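Local coordinates for monomethylamine corrinoid protein 1 (Methanosarcina barkeri, PDB 3EZX), which carries methyl groups on a bound cobalt corrinoid between the proteins MtmB and MtbA during methanogenesis from methylamine, at residues A140-K143 against G144-V147; G161-D164 against L165-L169; E172-R175 against D176-K179. One frame throughout, in Å; residues are numbered along the deposited sequence.

Contact 1. Residues A140-K143 against G144-V147; sequences AKHK and GEKV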
loop_
_atom_site.group_PDB
_atom_site.type_symbol
_atom_site.label_atom_id
_atom_site.label_comp_id
_atom_site.label_asym_id
_atom_site.label_seq_id
_atom_site.Cartn_x
_atom_site.Cartn_y
_atom_site.Cartn_z
ATOM N N ALA A 140 -5.794 -11.863 -17.553
ATOM C CA ALA A 140 -5.989 -12.639 -18.773
ATOM C C ALA A 140 -5.236 -12.022 -19.945
ATOM O O ALA A 140 -4.591 -12.727 -20.717
ATOM C CB ALA A 140 -7.479 -12.733 -19.099
ATOM N N LYS A 141 -5.323 -10.701 -20.076
ATOM C CA LYS A 141 -4.648 -9.984 -21.155
ATOM C C LYS A 141 -3.145 -10.220 -21.086
ATOM O O LYS A 141 -2.444 -10.087 -22.087
ATOM C CB LYS A 141 -4.915 -8.476 -21.051
ATOM C CG LYS A 141 -6.385 -8.077 -21.034
ATOM C CD LYS A 141 -6.544 -6.586 -20.759
ATOM C CE LYS A 141 -8.002 -6.206 -20.536
ATOM N NZ LYS A 141 -8.156 -4.784 -20.110
ATOM N N HIS A 142 -2.657 -10.566 -19.900
ATOM C CA HIS A 142 -1.231 -10.800 -19.697
ATOM C C HIS A 142 -0.913 -12.257 -19.369
ATOM O O HIS A 142 0.096 -12.552 -18.727
ATOM C CB HIS A 142 -0.716 -9.891 -18.575
ATOM C CG HIS A 142 -0.758 -8.433 -18.912
ATOM N ND1 HIS A 142 0.092 -7.858 -19.831
ATOM C CD2 HIS A 142 -1.558 -7.436 -18.466
ATOM C CE1 HIS A 142 -0.181 -6.569 -19.936
ATOM N NE2 HIS A 142 -1.179 -6.289 -19.119
ATOM N N LYS A 143 -1.768 -13.167 -19.814
ATOM C CA LYS A 143 -1.559 -14.584 -19.551
ATOM C C LYS A 143 -0.285 -15.086 -20.214
ATOM O O LYS A 143 -0.017 -14.786 -21.380
ATOM C CB LYS A 143 -2.751 -15.401 -20.054
ATOM C CG LYS A 143 -2.699 -16.878 -19.679
ATOM C CD LYS A 143 -3.949 -17.601 -20.159
ATOM C CE LYS A 143 -4.029 -19.013 -19.603
ATOM N NZ LYS A 143 -5.286 -19.697 -20.015
ATOM N N GLY A 144 0.501 -15.849 -19.460
ATOM C CA GLY A 144 1.730 -16.399 -19.996
ATOM C C GLY A 144 2.994 -15.651 -19.627
ATOM O O GLY A 144 4.081 -16.228 -19.635
ATOM N N GLU A 145 2.866 -14.368 -19.305
ATOM C CA GLU A 145 4.037 -13.585 -18.945
ATOM C C GLU A 145 4.256 -13.518 -17.437
ATOM O O GLU A 145 3.522 -14.130 -16.665
ATOM C CB GLU A 145 3.944 -12.178 -19.547
ATOM C CG GLU A 145 2.677 -11.415 -19.225
ATOM C CD GLU A 145 2.499 -10.194 -20.113
ATOM O OE1 GLU A 145 2.294 -10.365 -21.333
ATOM O OE2 GLU A 145 2.570 -9.061 -19.593
ATOM N N LYS A 146 5.287 -12.790 -17.025
ATOM C CA LYS A 146 5.615 -12.654 -15.612
ATOM C C LYS A 146 4.622 -11.691 -14.972
ATOM O O LYS A 146 4.725 -10.477 -15.154
ATOM C CB LYS A 146 7.036 -12.116 -15.465
ATOM C CG LYS A 146 7.758 -12.594 -14.220
ATOM C CD LYS A 146 7.982 -14.097 -14.258
ATOM C CE LYS A 146 8.863 -14.549 -13.104
ATOM N NZ LYS A 146 9.088 -16.022 -13.113
ATOM N N VAL A 147 3.664 -12.223 -14.219
ATOM C CA VAL A 147 2.648 -11.375 -13.600
ATOM C C VAL A 147 2.457 -11.575 -12.100
ATOM O O VAL A 147 2.384 -12.703 -11.613
ATOM C CB VAL A 147 1.282 -11.569 -14.305
ATOM C CG1 VAL A 147 0.196 -10.779 -13.597
ATOM C CG2 VAL A 147 1.380 -11.120 -15.759
#
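H142 and E145 face each other across a tight reversal of the chain, and their polar ends meet in one weak hydrogen bond: ring ND1 gives its hydrogen to E145 OE2 at 2.8 Å, strongly bent, with the ring and carboxylate planes 58° apart. E145 sets its CG between its own backbone N and carbonyl carbon (chi1 54°), which turns the carboxylate back toward H142, and its CD lies 3.6 Å from H142 CB. The backbone does the turning: H142 to E145 is a type II beta turn, linking helix 132-141 to strand 147-152 of the Rossmann-like corrinoid domain. Its closing bond, E145 N to H142 O, is weak and somewhat doubtful. Glycine suits G144, the third position, because its positive phi would push any side chain against the carbonyl oxygen of K143. Apolar packing completes the corner where the strand begins, with V147 CG2 resting 3.7 Å from H142 CB while the valine also packs on I96 of the neighbouring strand. With an alanine at H142, the E145 carboxylate would probably lose its imidazole mate and be freer to swing, and the contact of this side chain with L94 would go.

Contact 2. Residues G161-D164 against L165-L169; sequences GQKD and LMDRL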
loop_
_atom_site.group_PDB
_atom_site.type_symbol
_atom_site.label_atom_id
_atom_site.label_comp_id
_atom_site.label_asym_id
_atom_site.label_seq_id
_atom_site.Cartn_x
_atom_site.Cartn_y
_atom_site.Cartn_z
ATOM N N GLY A 161 -13.612 -10.508 -0.051
ATOM C CA GLY A 161 -13.747 -10.657 -1.488
ATOM C C GLY A 161 -12.486 -11.146 -2.183
ATOM O O GLY A 161 -12.515 -11.480 -3.366
ATOM N N GLN A 162 -11.374 -11.186 -1.460
ATOM C CA GLN A 162 -10.121 -11.641 -2.045
ATOM C C GLN A 162 -10.220 -13.138 -2.268
ATOM O O GLN A 162 -9.576 -13.687 -3.158
ATOM C CB GLN A 162 -8.948 -11.327 -1.118
ATOM C CG GLN A 162 -8.844 -9.857 -0.758
ATOM C CD GLN A 162 -7.658 -9.551 0.132
ATOM O OE1 GLN A 162 -7.411 -10.244 1.117
ATOM N NE2 GLN A 162 -6.925 -8.497 -0.205
ATOM N N LYS A 163 -11.033 -13.796 -1.451
ATOM C CA LYS A 163 -11.221 -15.231 -1.583
ATOM C C LYS A 163 -11.835 -15.459 -2.953
ATOM O O LYS A 163 -11.302 -16.210 -3.771
ATOM C CB LYS A 163 -12.158 -15.758 -0.491
ATOM C CG LYS A 163 -12.302 -17.273 -0.492
ATOM C CD LYS A 163 -13.143 -17.771 0.672
ATOM C CE LYS A 163 -13.248 -19.291 0.660
ATOM N NZ LYS A 163 -14.022 -19.818 1.822
ATOM N N ASP A 164 -12.958 -14.790 -3.194
ATOM C CA ASP A 164 -13.661 -14.888 -4.463
ATOM C C ASP A 164 -12.689 -14.684 -5.621
ATOM O O ASP A 164 -12.693 -15.447 -6.584
ATOM C CB ASP A 164 -14.779 -13.841 -4.524
ATOM C CG ASP A 164 -15.431 -13.752 -5.896
ATOM O OD1 ASP A 164 -14.758 -13.323 -6.859
ATOM O OD2 ASP A 164 -16.621 -14.109 -6.012
ATOM N N LEU A 165 -11.856 -13.656 -5.525
ATOM C CA LEU A 165 -10.886 -13.377 -6.573
ATOM C C LEU A 165 -10.062 -14.631 -6.861
ATOM O O LEU A 165 -10.020 -15.109 -7.998
ATOM C CB LEU A 165 -9.977 -12.218 -6.151
ATOM C CG LEU A 165 -8.833 -11.774 -7.070
ATOM C CD1 LEU A 165 -9.325 -11.579 -8.500
ATOM C CD2 LEU A 165 -8.240 -10.479 -6.521
ATOM N N MET A 166 -9.414 -15.171 -5.833
ATOM C CA MET A 166 -8.612 -16.374 -6.007
ATOM C C MET A 166 -9.454 -17.490 -6.618
ATOM O O MET A 166 -8.995 -18.201 -7.514
ATOM C CB MET A 166 -8.022 -16.834 -4.669
ATOM C CG MET A 166 -6.913 -15.938 -4.158
ATOM S SD MET A 166 -5.657 -15.632 -5.421
ATOM C CE MET A 166 -4.376 -16.766 -4.932
ATOM N N ASP A 167 -10.687 -17.636 -6.142
ATOM C CA ASP A 167 -11.561 -18.671 -6.675
ATOM C C ASP A 167 -11.876 -18.437 -8.151
ATOM O O ASP A 167 -11.997 -19.391 -8.920
ATOM C CB ASP A 167 -12.871 -18.746 -5.880
ATOM C CG ASP A 167 -12.660 -19.172 -4.438
ATOM O OD1 ASP A 167 -11.803 -20.050 -4.192
ATOM O OD2 ASP A 167 -13.363 -18.640 -3.552
ATOM N N ARG A 168 -12.003 -17.174 -8.550
ATOM C CA ARG A 168 -12.312 -16.851 -9.939
ATOM C C ARG A 168 -11.109 -17.024 -10.852
ATOM O O ARG A 168 -11.265 -17.248 -12.050
ATOM C CB ARG A 168 -12.848 -15.419 -10.064
ATOM C CG ARG A 168 -14.125 -15.154 -9.279
ATOM C CD ARG A 168 -15.167 -16.244 -9.510
ATOM N NE ARG A 168 -15.621 -16.837 -8.250
ATOM C CZ ARG A 168 -16.429 -17.893 -8.161
ATOM N NH1 ARG A 168 -16.880 -18.484 -9.261
ATOM N NH2 ARG A 168 -16.785 -18.357 -6.969
ATOM N N LEU A 169 -9.910 -16.919 -10.290
ATOM C CA LEU A 169 -8.702 -17.082 -11.088
ATOM C C LEU A 169 -8.548 -18.546 -11.473
ATOM O O LEU A 169 -7.989 -18.865 -12.523
ATOM C CB LEU A 169 -7.466 -16.618 -10.310
ATOM C CG LEU A 169 -7.364 -15.137 -9.941
ATOM C CD1 LEU A 169 -6.005 -14.871 -9.311
ATOM C CD2 LEU A 169 -7.545 -14.276 -11.184
#
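D164 and R168, one helical turn apart, carry the charged pairing of this segment: D164 OD2 lies 3.7 Å from R168 NE, a long salt bridge in which the carboxylate and guanidinium planes are 36° apart. The aspartate has CG opposite its backbone N (chi1 172°), which directs the carboxylate along the helix toward the arginine. R168 CG lies beside D164 OD1, and bends at chi2 and chi3 turn NE back toward OD2. On the next ridge K163 and D167 meet less closely. D167 OD2 comes within 3.5 Å of K163 CG, but the lysine NZ remains 5.5 Å from that oxygen, so any attraction is probably diffuse. Beneath both pairs run i to i+4 backbone bonds, including D167 N to K163 O at 2.8 Å and M166 N to Q162 O at 3.1 Å, and these fix the spacing of the side chains. Farther out, E171 gives R168 NH1 its firmer salt bridge, and N132 gives D164 OD1 a weak hydrogen bond. The buried amide of Q162 is met by W191, through a hydrogen bond from NE1 to OE1. L165 and L169 pack on C180, F182 and helix 132-141. Charged outward and apolar inward, this is an amphipathic helix, the connecting helix of a beta-alpha-beta unit between strands 147-152 and 179-183 in the Rossmann-like B12-binding fold.

Contact 3. Residues E172-R175 against D176-K179; sequences EKLR and DSVK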
loop_
_atom_site.group_PDB
_atom_site.type_symbol
_atom_site.label_atom_id
_atom_site.label_comp_id
_atom_site.label_asym_id
_atom_site.label_seq_id
_atom_site.Cartn_x
_atom_site.Cartn_y
_atom_site.Cartn_z
ATOM N N GLU A 172 -11.089 -19.850 -14.076
ATOM C CA GLU A 172 -10.624 -19.418 -15.383
ATOM C C GLU A 172 -9.238 -19.974 -15.644
ATOM O O GLU A 172 -8.509 -19.473 -16.500
ATOM C CB GLU A 172 -10.596 -17.891 -15.454
ATOM C CG GLU A 172 -11.963 -17.245 -15.302
ATOM C CD GLU A 172 -12.894 -17.574 -16.454
ATOM O OE1 GLU A 172 -12.580 -17.184 -17.599
ATOM O OE2 GLU A 172 -13.938 -18.221 -16.214
ATOM N N LYS A 173 -8.885 -21.015 -14.896
ATOM C CA LYS A 173 -7.589 -21.671 -15.027
ATOM C C LYS A 173 -6.540 -20.661 -15.477
ATOM O O LYS A 173 -5.951 -20.784 -16.550
ATOM C CB LYS A 173 -7.694 -22.827 -16.030
ATOM C CG LYS A 173 -8.821 -23.807 -15.704
ATOM C CD LYS A 173 -8.804 -25.034 -16.605
ATOM C CE LYS A 173 -9.912 -26.010 -16.222
ATOM N NZ LYS A 173 -9.835 -27.290 -16.983
ATOM N N LEU A 174 -6.324 -19.655 -14.634
ATOM C CA LEU A 174 -5.377 -18.581 -14.911
ATOM C C LEU A 174 -4.388 -18.465 -13.749
ATOM O O LEU A 174 -3.302 -17.895 -13.881
ATOM C CB LEU A 174 -6.155 -17.274 -15.073
ATOM C CG LEU A 174 -5.548 -16.137 -15.889
ATOM C CD1 LEU A 174 -5.307 -16.605 -17.308
ATOM C CD2 LEU A 174 -6.495 -14.946 -15.882
ATOM N N ARG A 175 -4.790 -19.027 -12.613
ATOM C CA ARG A 175 -4.013 -19.022 -11.377
ATOM C C ARG A 175 -2.521 -19.325 -11.499
ATOM O O ARG A 175 -1.690 -18.422 -11.506
ATOM C CB ARG A 175 -4.634 -20.008 -10.387
ATOM C CG ARG A 175 -3.896 -20.116 -9.062
ATOM C CD ARG A 175 -3.994 -18.827 -8.270
ATOM N NE ARG A 175 -3.290 -18.924 -6.996
ATOM C CZ ARG A 175 -1.969 -18.864 -6.860
ATOM N NH1 ARG A 175 -1.188 -18.700 -7.921
ATOM N NH2 ARG A 175 -1.431 -18.981 -5.656
ATOM N N ASP A 176 -2.201 -20.610 -11.580
ATOM C CA ASP A 176 -0.823 -21.084 -11.659
ATOM C C ASP A 176 0.133 -20.307 -12.564
ATOM O O ASP A 176 1.350 -20.460 -12.452
ATOM C CB ASP A 176 -0.828 -22.564 -12.046
ATOM C CG ASP A 176 -1.746 -23.389 -11.157
ATOM O OD1 ASP A 176 -1.650 -23.263 -9.916
ATOM O OD2 ASP A 176 -2.562 -24.164 -11.698
ATOM N N SER A 177 -0.400 -19.475 -13.451
ATOM C CA SER A 177 0.450 -18.689 -14.342
ATOM C C SER A 177 0.822 -17.336 -13.728
ATOM O O SER A 177 1.671 -16.621 -14.264
ATOM C CB SER A 177 -0.238 -18.476 -15.698
ATOM O OG SER A 177 -1.415 -17.696 -15.572
ATOM N N VAL A 178 0.189 -16.988 -12.608
ATOM C CA VAL A 178 0.470 -15.725 -11.928
ATOM C C VAL A 178 0.663 -15.894 -10.419
ATOM O O VAL A 178 0.089 -16.793 -9.803
ATOM C CB VAL A 178 -0.663 -14.690 -12.143
ATOM C CG1 VAL A 178 -0.902 -14.479 -13.627
ATOM C CG2 VAL A 178 -1.938 -15.151 -11.442
ATOM N N LYS A 179 1.472 -15.018 -9.834
ATOM C CA LYS A 179 1.742 -15.039 -8.399
ATOM C C LYS A 179 0.826 -14.006 -7.731
ATOM O O LYS A 179 0.631 -12.913 -8.264
ATOM C CB LYS A 179 3.221 -14.708 -8.167
ATOM C CG LYS A 179 3.673 -13.484 -8.943
ATOM C CD LYS A 179 5.157 -13.497 -9.286
ATOM C CE LYS A 179 5.490 -12.275 -10.139
ATOM N NZ LYS A 179 6.888 -12.219 -10.623
#
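The connection from helix 161-171 into strand 179-183 bends sharply at L174 to V178, where two successive links, each spanning three residues, tie L174 O to S177 and R175 O to V178. L174 O takes the hydroxyl hydrogen of S177, OG to O 2.5 Å, the donor standing 25° from the carbonyl plane. Serine suits this place because its short side chain carries a hydroxyl close to the backbone, and chi1 near 65° turns it toward L174 O. One residue on, V178 N binds R175 O at 2.6 Å with a nearly straight N-H at 172°. The chain is thereby brought into line for the last strand of the parallel sheet, completing the beta-alpha-beta crossover from strand 147-152. V178, beta-branched and apolar, buries itself against V147 and L149, while L174 packs on A139 and A140 of helix 132-141. The aliphatic start of R175 borders D176, its CG 4.0 Å from D176 OD1, and the two side chains cross at about a right angle. Their charged ends stay apart, with R175 NH1 5.0 Å from OD1. A bend at chi2 brings NH1 close to V178 O without a hydrogen bond, while NH2 has D198 as salt-bridge partner and G196 O as a second acceptor.

How the contacts relate
Contact 1 is a surface feature, whereas contacts 2 and 3 are partly buried. Contact 2 lies within a helix, whose regular backbone bonds carry a long D164-R168 salt bridge on the outer side; contacts 1 and 3 lead into neighbouring parallel strands, and there the side-chain chemistry is a weak H142-E145 bond and the S177 hydroxyl bond. Contact 3 is the meeting point. It touches contact 1 where V147 O probably bonds K179 N (3.1 Å), and where L174 CD1 packs on K143 CD. It touches contact 2 where L169 O, in helix 161-171, probably accepts a hydrogen bond from L174 N (2.8 Å). Contacts 1 and 2 do not touch, their nearest atoms being about 7 Å apart.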